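PDB 6IL9: fructuronate-tagaturonate epimerase UxaE from Cohnella laeviribosi in complex with 1 glycerol from Cohnella laeviribosi, which probably catalyses the epimerisation that interconverts fructuronate and tagaturonate, in a zinc-binding TIM barrel. Local coordinates for residues G97-I102 against T370-A375; A121-R126 against K136-A141; I125-L130 against I440-L445. All blocks are in the same frame, centred on the assembly; numbering follows the deposited sequence.

Interaction 1 of 3, residues G97-I102 against T370-A375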
loop_
_atom_site.group_PDB
_atom_site.type_symbol
_atom_site.label_atom_id
_atom_site.label_comp_id
_atom_site.label_asym_id
_atom_site.label_seq_id
_atom_site.Cartn_x
_atom_site.Cartn_y
_atom_site.Cartn_z
ATOM N N GLY A 97 1.363 0.238 3.476
ATOM C CA GLY A 97 0.329 1.249 3.623
ATOM C C GLY A 97 -0.007 1.516 5.081
ATOM O O GLY A 97 -0.055 0.606 5.914
ATOM N N ASP A 98 -0.267 2.779 5.377
ATOM C CA ASP A 98 -0.484 3.232 6.747
ATOM C C ASP A 98 -1.693 4.163 6.742
ATOM O O ASP A 98 -1.585 5.330 6.351
ATOM C CB ASP A 98 0.764 3.921 7.275
ATOM C CG ASP A 98 0.624 4.361 8.715
ATOM O OD1 ASP A 98 -0.417 4.059 9.353
ATOM O OD2 ASP A 98 1.561 5.019 9.201
ATOM N N ARG A 99 -2.834 3.637 7.186
ATOM C CA ARG A 99 -4.090 4.371 7.257
ATOM C C ARG A 99 -4.113 5.375 8.391
ATOM O O ARG A 99 -5.003 6.231 8.419
ATOM C CB ARG A 99 -5.255 3.395 7.438
ATOM C CG ARG A 99 -5.437 2.486 6.264
ATOM C CD ARG A 99 -6.380 1.344 6.565
ATOM N NE ARG A 99 -6.769 0.678 5.326
ATOM C CZ ARG A 99 -7.617 -0.339 5.265
ATOM N NH1 ARG A 99 -8.150 -0.829 6.379
ATOM N NH2 ARG A 99 -7.919 -0.869 4.087
ATOM N N LEU A 100 -3.161 5.278 9.312
ATOM C CA LEU A 100 -3.163 6.037 10.554
ATOM C C LEU A 100 -2.074 7.086 10.621
ATOM O O LEU A 100 -2.234 8.076 11.342
ATOM C CB LEU A 100 -3.004 5.089 11.749
ATOM C CG LEU A 100 -4.022 3.950 11.830
ATOM C CD1 LEU A 100 -3.622 2.977 12.931
ATOM C CD2 LEU A 100 -5.420 4.515 12.075
ATOM N N GLY A 101 -0.971 6.894 9.904
ATOM C CA GLY A 101 0.146 7.804 10.012
ATOM C C GLY A 101 1.100 7.548 11.161
ATOM O O GLY A 101 1.972 8.394 11.412
ATOM N N ILE A 102 0.979 6.418 11.862
ATOM C CA ILE A 102 1.822 6.107 13.014
ATOM C C ILE A 102 2.625 4.822 12.845
ATOM O O ILE A 102 3.317 4.419 13.783
ATOM C CB ILE A 102 0.996 6.027 14.314
ATOM C CG1 ILE A 102 -0.035 4.902 14.230
ATOM C CG2 ILE A 102 0.341 7.367 14.617
ATOM C CD1 ILE A 102 -0.793 4.654 15.550
ATOM N N THR A 370 -3.717 -4.488 7.242
ATOM C CA THR A 370 -3.177 -5.340 8.298
ATOM C C THR A 370 -2.420 -4.521 9.333
ATOM O O THR A 370 -2.343 -4.910 10.501
ATOM C CB THR A 370 -2.269 -6.424 7.713
ATOM O OG1 THR A 370 -2.243 -7.560 8.586
ATOM C CG2 THR A 370 -0.833 -5.911 7.500
ATOM N N ASN A 371 -1.884 -3.372 8.928
ATOM C CA ASN A 371 -1.179 -2.505 9.861
ATOM C C ASN A 371 -2.152 -1.768 10.774
ATOM O O ASN A 371 -1.830 -1.491 11.941
ATOM C CB ASN A 371 -0.294 -1.554 9.051
ATOM C CG ASN A 371 0.665 -2.311 8.148
ATOM O OD1 ASN A 371 1.441 -3.140 8.625
ATOM N ND2 ASN A 371 0.601 -2.059 6.847
ATOM N N TRP A 372 -3.351 -1.474 10.259
ATOM C CA TRP A 372 -4.440 -0.975 11.089
ATOM C C TRP A 372 -4.938 -2.062 12.040
ATOM O O TRP A 372 -5.216 -1.792 13.214
ATOM C CB TRP A 372 -5.555 -0.450 10.171
ATOM C CG TRP A 372 -6.977 -0.674 10.598
ATOM C CD1 TRP A 372 -7.844 -1.630 10.122
ATOM C CD2 TRP A 372 -7.721 0.106 11.538
ATOM N NE1 TRP A 372 -9.069 -1.507 10.733
ATOM C CE2 TRP A 372 -9.025 -0.439 11.597
ATOM C CE3 TRP A 372 -7.417 1.217 12.331
ATOM C CZ2 TRP A 372 -10.020 0.085 12.434
ATOM C CZ3 TRP A 372 -8.406 1.741 13.152
ATOM C CH2 TRP A 372 -9.689 1.166 13.204
ATOM N N LEU A 373 -5.028 -3.309 11.570
ATOM C CA LEU A 373 -5.499 -4.355 12.471
ATOM C C LEU A 373 -4.511 -4.611 13.606
ATOM O O LEU A 373 -4.925 -4.995 14.705
ATOM C CB LEU A 373 -5.773 -5.654 11.702
ATOM C CG LEU A 373 -7.001 -5.671 10.795
ATOM C CD1 LEU A 373 -7.165 -7.056 10.154
ATOM C CD2 LEU A 373 -8.288 -5.282 11.538
ATOM N N GLU A 374 -3.208 -4.408 13.378
ATOM C CA GLU A 374 -2.272 -4.532 14.494
ATOM C C GLU A 374 -2.474 -3.429 15.522
ATOM O O GLU A 374 -2.258 -3.655 16.717
ATOM C CB GLU A 374 -0.832 -4.513 14.000
ATOM C CG GLU A 374 -0.424 -5.789 13.277
ATOM C CD GLU A 374 -0.622 -7.047 14.105
ATOM O OE1 GLU A 374 -0.362 -7.031 15.336
ATOM O OE2 GLU A 374 -1.035 -8.072 13.512
ATOM N N ALA A 375 -2.884 -2.241 15.081
ATOM C CA ALA A 375 -3.216 -1.183 16.035
ATOM C C ALA A 375 -4.470 -1.543 16.822
ATOM O O ALA A 375 -4.530 -1.344 18.047
ATOM C CB ALA A 375 -3.393 0.149 15.298
#
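The amide of N371 reaches across to the loop and gives its ND2 to the carbonyl O of G97, 2.9 Å away. The N-H meets the oxygen in the carbonyl plane but is somewhat bent, 139° at the hydrogen, and the acceptor lies tilted from the amide plane. At the other end of the same amide, OD1 takes a hydrogen bond from H107 NE2, so both ends of N371 are held and its rotation is fixed. CG of N371 lies beside its own backbone N (chi1 -57°), which drops the amide toward the start of the loop.

The protein is a TIM barrel, and here the loop leaving its first strand, 93-96, packs on helix 369-382, which follows the last strand, 363-367, beside the place where those first and last strands adjoin. Farther along the loop, L100 sends its two methyls to different partners. CD1 rests on CB of A375 at 3.7 Å, while CD2 comes obliquely to W372 at CE3, 3.9 Å off.

R99 stretches past the indole with its chain extended, NH1 standing 3.8 Å from CD1 of W372; ring and guanidinium planes are 47° apart. The charge itself is taken up elsewhere, by a salt bridge from NE to E127 and a hydrogen bond from NH1 to the carbonyl of H439, while W372 NE1 is tied to L438 O. The loop is shaped from within by D98, whose OD1 accepts from L100 N at 3.0 Å in an Asx turn.

Interaction 2 of 3, residues A121-R126 against K136-A141; sequences AQQSIR and KQVIDA
V138 is the first residue along helix 136-141 to meet the strand, and it carries most of the contact. This is the outer layer of a TIM barrel: strand 117-124 belongs to the closed parallel sheet, and helix 135-149 runs back along its outside, nearly antiparallel, the short segments making 153° with axes 7.6 Å apart at their closest. After the strand the chain passes through helix 125-131 and then turns into this one, and strand 156-162 follows next to the first, giving a beta-alpha-beta crossover.

V138 lays its two methyls along the outer face of the strand. CG1, set anti to the backbone N, reaches between residues, lying 3.8 Å from CB of A121 and 3.7 Å from the backbone N of Q122. CG2 goes to the next outward-facing residue and touches CG of Q123 at 3.8 Å, the two side chains crossing at about a right angle. Methyls and methylenes do most of the touching, and no hydrogen bond links strand and helix.

One residue on, I139 adds a lighter touch: its CG1 stands 4.1 Å from CB of A121, the small side chain that allows the helix backbone so near, with 5.3 Å between the CA atoms of A121 and I139. Beyond it, D140 points away from the strand and bonds through OD1 to R72, in a salt bridge, and to H69.

Between the residues that face the helix, Q122 points the other way, and its NE2 is bonded to T367 O. Q123 bends at chi2 (-70°) and folds its amide back along the strand, where NE2 donates to the carbonyl O of Q122 at 2.9 Å, on a lone pair and within 5° of the Q123 amide plane.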
loop_
_atom_site.group_PDB
_atom_site.type_symbol
_atom_site.label_atom_id
_atom_site.label_comp_id
_atom_site.label_asym_id
_atom_site.label_seq_id
_atom_site.Cartn_x
_atom_site.Cartn_y
_atom_site.Cartn_z
ATOM N N ALA A 121 5.046 5.153 1.911
ATOM C CA ALA A 121 3.895 6.017 1.699
ATOM C C ALA A 121 3.032 5.349 0.645
ATOM O O ALA A 121 3.398 5.314 -0.533
ATOM C CB ALA A 121 4.334 7.414 1.255
ATOM N N GLN A 122 1.895 4.808 1.057
ATOM C CA GLN A 122 1.026 4.118 0.107
ATOM C C GLN A 122 -0.389 4.180 0.647
ATOM O O GLN A 122 -0.666 3.573 1.680
ATOM C CB GLN A 122 1.473 2.669 -0.082
ATOM C CG GLN A 122 0.470 1.830 -0.858
ATOM C CD GLN A 122 0.444 0.393 -0.389
ATOM O OE1 GLN A 122 1.360 -0.372 -0.665
ATOM N NE2 GLN A 122 -0.608 0.018 0.329
ATOM N N GLN A 123 -1.270 4.913 -0.034
ATOM C CA GLN A 123 -2.686 4.941 0.317
ATOM C C GLN A 123 -3.487 5.108 -0.965
ATOM O O GLN A 123 -3.026 5.743 -1.921
ATOM C CB GLN A 123 -3.020 6.081 1.296
ATOM C CG GLN A 123 -2.625 5.822 2.758
ATOM C CD GLN A 123 -3.494 4.764 3.405
ATOM O OE1 GLN A 123 -4.559 5.072 3.952
ATOM N NE2 GLN A 123 -3.059 3.507 3.337
ATOM N N SER A 124 -4.679 4.522 -0.980
ATOM C CA SER A 124 -5.594 4.660 -2.104
ATOM C C SER A 124 -6.455 5.906 -1.943
ATOM O O SER A 124 -6.588 6.461 -0.851
ATOM C CB SER A 124 -6.504 3.434 -2.230
ATOM O OG SER A 124 -7.447 3.387 -1.168
ATOM N N ILE A 125 -7.054 6.326 -3.063
ATOM C CA ILE A 125 -7.984 7.452 -3.053
ATOM C C ILE A 125 -9.138 7.178 -2.097
ATOM O O ILE A 125 -9.564 8.061 -1.341
ATOM C CB ILE A 125 -8.484 7.738 -4.484
ATOM C CG1 ILE A 125 -7.342 8.256 -5.352
ATOM C CG2 ILE A 125 -9.620 8.736 -4.460
ATOM C CD1 ILE A 125 -6.808 9.603 -4.905
ATOM N N ARG A 126 -9.651 5.942 -2.104
ATOM C CA ARG A 126 -10.719 5.571 -1.182
ATOM C C ARG A 126 -10.258 5.644 0.268
ATOM O O ARG A 126 -10.993 6.120 1.138
ATOM C CB ARG A 126 -11.224 4.165 -1.509
ATOM C CG ARG A 126 -12.155 3.585 -0.448
ATOM C CD ARG A 126 -12.889 2.379 -0.978
ATOM N NE ARG A 126 -13.715 2.738 -2.127
ATOM C CZ ARG A 126 -13.880 1.964 -3.195
ATOM N NH1 ARG A 126 -13.275 0.783 -3.258
ATOM N NH2 ARG A 126 -14.647 2.373 -4.198
ATOM N N LYS A 136 -0.346 14.604 1.057
ATOM C CA LYS A 136 0.772 15.264 1.722
ATOM C C LYS A 136 1.069 14.619 3.069
ATOM O O LYS A 136 2.233 14.386 3.406
ATOM C CB LYS A 136 0.476 16.755 1.900
ATOM C CG LYS A 136 0.531 17.527 0.609
ATOM C CD LYS A 136 0.093 18.968 0.828
ATOM C CE LYS A 136 0.464 19.829 -0.365
ATOM N NZ LYS A 136 0.120 21.265 -0.136
ATOM N N GLN A 137 0.024 14.304 3.844
ATOM C CA GLN A 137 0.225 13.685 5.149
ATOM C C GLN A 137 0.826 12.290 5.025
ATOM O O GLN A 137 1.614 11.872 5.881
ATOM C CB GLN A 137 -1.099 13.615 5.904
ATOM C CG GLN A 137 -1.783 14.955 6.053
ATOM C CD GLN A 137 -3.116 14.811 6.738
ATOM O OE1 GLN A 137 -4.046 14.236 6.184
ATOM N NE2 GLN A 137 -3.213 15.315 7.960
ATOM N N VAL A 138 0.456 11.548 3.976
ATOM C CA VAL A 138 0.984 10.195 3.817
ATOM C C VAL A 138 2.495 10.242 3.592
ATOM O O VAL A 138 3.262 9.517 4.243
ATOM C CB VAL A 138 0.244 9.466 2.676
ATOM C CG1 VAL A 138 0.812 8.070 2.469
ATOM C CG2 VAL A 138 -1.253 9.374 3.013
ATOM N N ILE A 139 2.953 11.123 2.694
ATOM C CA ILE A 139 4.392 11.262 2.498
ATOM C C ILE A 139 5.047 11.879 3.734
ATOM O O ILE A 139 6.139 11.462 4.128
ATOM C CB ILE A 139 4.703 12.059 1.215
ATOM C CG1 ILE A 139 4.238 11.277 -0.025
ATOM C CG2 ILE A 139 6.206 12.342 1.112
ATOM C CD1 ILE A 139 4.610 11.954 -1.378
ATOM N N ASP A 140 4.379 12.850 4.390
ATOM C CA ASP A 140 4.918 13.415 5.633
ATOM C C ASP A 140 5.288 12.306 6.611
ATOM O O ASP A 140 6.388 12.294 7.174
ATOM C CB ASP A 140 3.904 14.343 6.322
ATOM C CG ASP A 140 3.698 15.684 5.612
ATOM O OD1 ASP A 140 4.516 16.098 4.756
ATOM O OD2 ASP A 140 2.683 16.344 5.944
ATOM N N ALA A 141 4.354 11.377 6.842
ATOM C CA ALA A 141 4.575 10.336 7.841
ATOM C C ALA A 141 5.758 9.455 7.462
ATOM O O ALA A 141 6.568 9.090 8.318
ATOM C CB ALA A 141 3.304 9.496 8.016
#

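Interaction 3 of 3, residues I125-L130 against I440-L445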
loop_
_atom_site.group_PDB
_atom_site.type_symbol
_atom_site.label_atom_id
_atom_site.label_comp_id
_atom_site.label_asym_id
_atom_site.label_seq_id
_atom_site.Cartn_x
_atom_site.Cartn_y
_atom_site.Cartn_z
ATOM N N ILE A 125 -7.054 6.326 -3.063
ATOM C CA ILE A 125 -7.984 7.452 -3.053
ATOM C C ILE A 125 -9.138 7.178 -2.097
ATOM O O ILE A 125 -9.564 8.061 -1.341
ATOM C CB ILE A 125 -8.484 7.738 -4.484
ATOM C CG1 ILE A 125 -7.342 8.256 -5.352
ATOM C CG2 ILE A 125 -9.620 8.736 -4.460
ATOM C CD1 ILE A 125 -6.808 9.603 -4.905
ATOM N N ARG A 126 -9.651 5.942 -2.104
ATOM C CA ARG A 126 -10.719 5.571 -1.182
ATOM C C ARG A 126 -10.258 5.644 0.268
ATOM O O ARG A 126 -10.993 6.120 1.138
ATOM C CB ARG A 126 -11.224 4.165 -1.509
ATOM C CG ARG A 126 -12.155 3.585 -0.448
ATOM C CD ARG A 126 -12.889 2.379 -0.978
ATOM N NE ARG A 126 -13.715 2.738 -2.127
ATOM C CZ ARG A 126 -13.880 1.964 -3.195
ATOM N NH1 ARG A 126 -13.275 0.783 -3.258
ATOM N NH2 ARG A 126 -14.647 2.373 -4.198
ATOM N N GLU A 127 -9.043 5.168 0.553
ATOM C CA GLU A 127 -8.531 5.243 1.919
ATOM C C GLU A 127 -8.411 6.685 2.396
ATOM O O GLU A 127 -8.700 6.985 3.559
ATOM C CB GLU A 127 -7.177 4.549 2.009
ATOM C CG GLU A 127 -7.275 3.055 2.147
ATOM C CD GLU A 127 -5.931 2.369 1.978
ATOM O OE1 GLU A 127 -5.234 2.630 0.967
ATOM O OE2 GLU A 127 -5.571 1.561 2.862
ATOM N N LEU A 128 -7.951 7.585 1.523
ATOM C CA LEU A 128 -7.905 8.998 1.893
ATOM C C LEU A 128 -9.299 9.521 2.205
ATOM O O LEU A 128 -9.497 10.238 3.192
ATOM C CB LEU A 128 -7.284 9.823 0.772
ATOM C CG LEU A 128 -5.827 9.531 0.416
ATOM C CD1 LEU A 128 -5.410 10.393 -0.768
ATOM C CD2 LEU A 128 -4.924 9.760 1.625
ATOM N N ALA A 129 -10.279 9.166 1.372
ATOM C CA ALA A 129 -11.641 9.659 1.563
ATOM C C ALA A 129 -12.264 9.112 2.843
ATOM O O ALA A 129 -12.969 9.836 3.557
ATOM C CB ALA A 129 -12.492 9.294 0.346
ATOM N N LEU A 130 -12.013 7.842 3.160
ATOM C CA LEU A 130 -12.605 7.228 4.341
ATOM C C LEU A 130 -11.919 7.639 5.634
ATOM O O LEU A 130 -12.525 7.516 6.704
ATOM C CB LEU A 130 -12.576 5.700 4.216
ATOM C CG LEU A 130 -13.472 5.070 3.141
ATOM C CD1 LEU A 130 -13.503 3.552 3.263
ATOM C CD2 LEU A 130 -14.878 5.642 3.226
ATOM N N ILE A 440 -12.389 -3.668 7.445
ATOM C CA ILE A 440 -13.108 -2.925 6.425
ATOM C C ILE A 440 -13.850 -1.722 6.999
ATOM O O ILE A 440 -14.190 -0.798 6.244
ATOM C CB ILE A 440 -14.017 -3.960 5.729
ATOM C CG1 ILE A 440 -13.285 -4.666 4.594
ATOM C CG2 ILE A 440 -15.297 -3.409 5.254
ATOM C CD1 ILE A 440 -12.146 -5.496 4.989
ATOM N N THR A 441 -14.047 -1.678 8.316
ATOM C CA THR A 441 -14.771 -0.603 8.983
ATOM C C THR A 441 -13.845 0.491 9.507
ATOM O O THR A 441 -14.287 1.328 10.294
ATOM C CB THR A 441 -15.629 -1.158 10.132
ATOM O OG1 THR A 441 -14.831 -1.956 11.022
ATOM C CG2 THR A 441 -16.811 -2.005 9.592
ATOM N N TYR A 442 -12.580 0.518 9.071
ATOM C CA TYR A 442 -11.635 1.523 9.575
ATOM C C TYR A 442 -12.147 2.941 9.356
ATOM O O TYR A 442 -12.015 3.800 10.242
ATOM C CB TYR A 442 -10.270 1.354 8.902
ATOM C CG TYR A 442 -10.272 1.690 7.419
ATOM C CD1 TYR A 442 -10.795 0.808 6.482
ATOM C CD2 TYR A 442 -9.775 2.907 6.959
ATOM C CE1 TYR A 442 -10.808 1.122 5.127
ATOM C CE2 TYR A 442 -9.784 3.228 5.610
ATOM C CZ TYR A 442 -10.306 2.335 4.700
ATOM O OH TYR A 442 -10.304 2.654 3.365
ATOM N N GLY A 443 -12.714 3.212 8.179
ATOM C CA GLY A 443 -13.155 4.567 7.877
ATOM C C GLY A 443 -14.349 4.974 8.720
ATOM O O GLY A 443 -14.376 6.065 9.299
ATOM N N LEU A 444 -15.341 4.083 8.824
ATOM C CA LEU A 444 -16.506 4.341 9.671
ATOM C C LEU A 444 -16.111 4.556 11.126
ATOM O O LEU A 444 -16.736 5.353 11.833
ATOM C CB LEU A 444 -17.482 3.170 9.595
ATOM C CG LEU A 444 -18.146 2.850 8.274
ATOM C CD1 LEU A 444 -18.749 1.465 8.389
ATOM C CD2 LEU A 444 -19.203 3.900 7.976
ATOM N N LEU A 445 -15.134 3.793 11.615
ATOM C CA LEU A 445 -14.721 3.920 13.009
ATOM C C LEU A 445 -13.936 5.205 13.235
ATOM O O LEU A 445 -14.176 5.932 14.210
ATOM C CB LEU A 445 -13.877 2.711 13.416
ATOM C CG LEU A 445 -14.643 1.399 13.588
ATOM C CD1 LEU A 445 -13.691 0.198 13.561
ATOM C CD2 LEU A 445 -15.423 1.411 14.898
#
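Y442 pushes the hydroxyl end of its ring against helix 125-130, between the side chains of E127 and L130. CG of E127 and CD1 of L130 each come within 3.3 Å of Y442 OH in close van der Waals contact, and CD1 also makes an apolar contact with CZ at 3.7 Å. Both carbons approach the ring obliquely, and both side chains cross it at about a right angle; the carboxylate of E127 stands almost perpendicular to the ring, 88° between planes. The hydroxyl itself is hydrogen-bonded with Y405 OH.

Next to the ring the backbones themselves meet. The carbonyl O of L130 lies 3.2 Å from CA of G443, and the CA atoms of the two residues are 4.5 Å apart; with no side chain on G443 the two backbones can come this close.

The second shell sets the polar ends. E127 extends beyond CG, and its OE1 accepts from the backbone N of S124, the N-cap residue of its own helix. R99 makes a cation-pi contact with Y442. The tyrosine reaches this spot because CG lies between the backbone N and carbonyl carbon (chi1 68°), swinging the ring out toward the other helix. Were the tyrosine replaced by an alanine, Y405 OH would probably lose this partner, R99 its cation-pi contact, and a gap would open beside L130.

Outward, W372 of helix 369-382 lies against Y442 and L445, helix 384-402 takes T441 and L444, and L128 faces helix 135-149. Helix 442-446 thus sits between helix 125-131, W372 and helix 384-402, beyond the end of strand 117-124.

How the interactions relate
R99 and helix 125-131 tie the three contacts together. Interactions 1 and 3 meet through the salt bridge of R99 NE to E127 OE2, 2.9 Å long, and through W372, whose CE2 lies 3.5 Å from CB of Y442. Interactions 1 and 2 touch where CA of R99 comes 3.4 Å from OE1 of Q123. Interaction 2 reaches interaction 3 through L128, its CD2 3.9 Å from V138 CG2. All three border the ligand pocket: from side chain to bound glycerol it is about 4 Å for Q122 of interaction 2, 5 Å for E127 of interaction 3 and 6 Å for R99 of interaction 1. The same side chains lie about 9 to 10 Å from the zinc ion held by H161, D273 and H343.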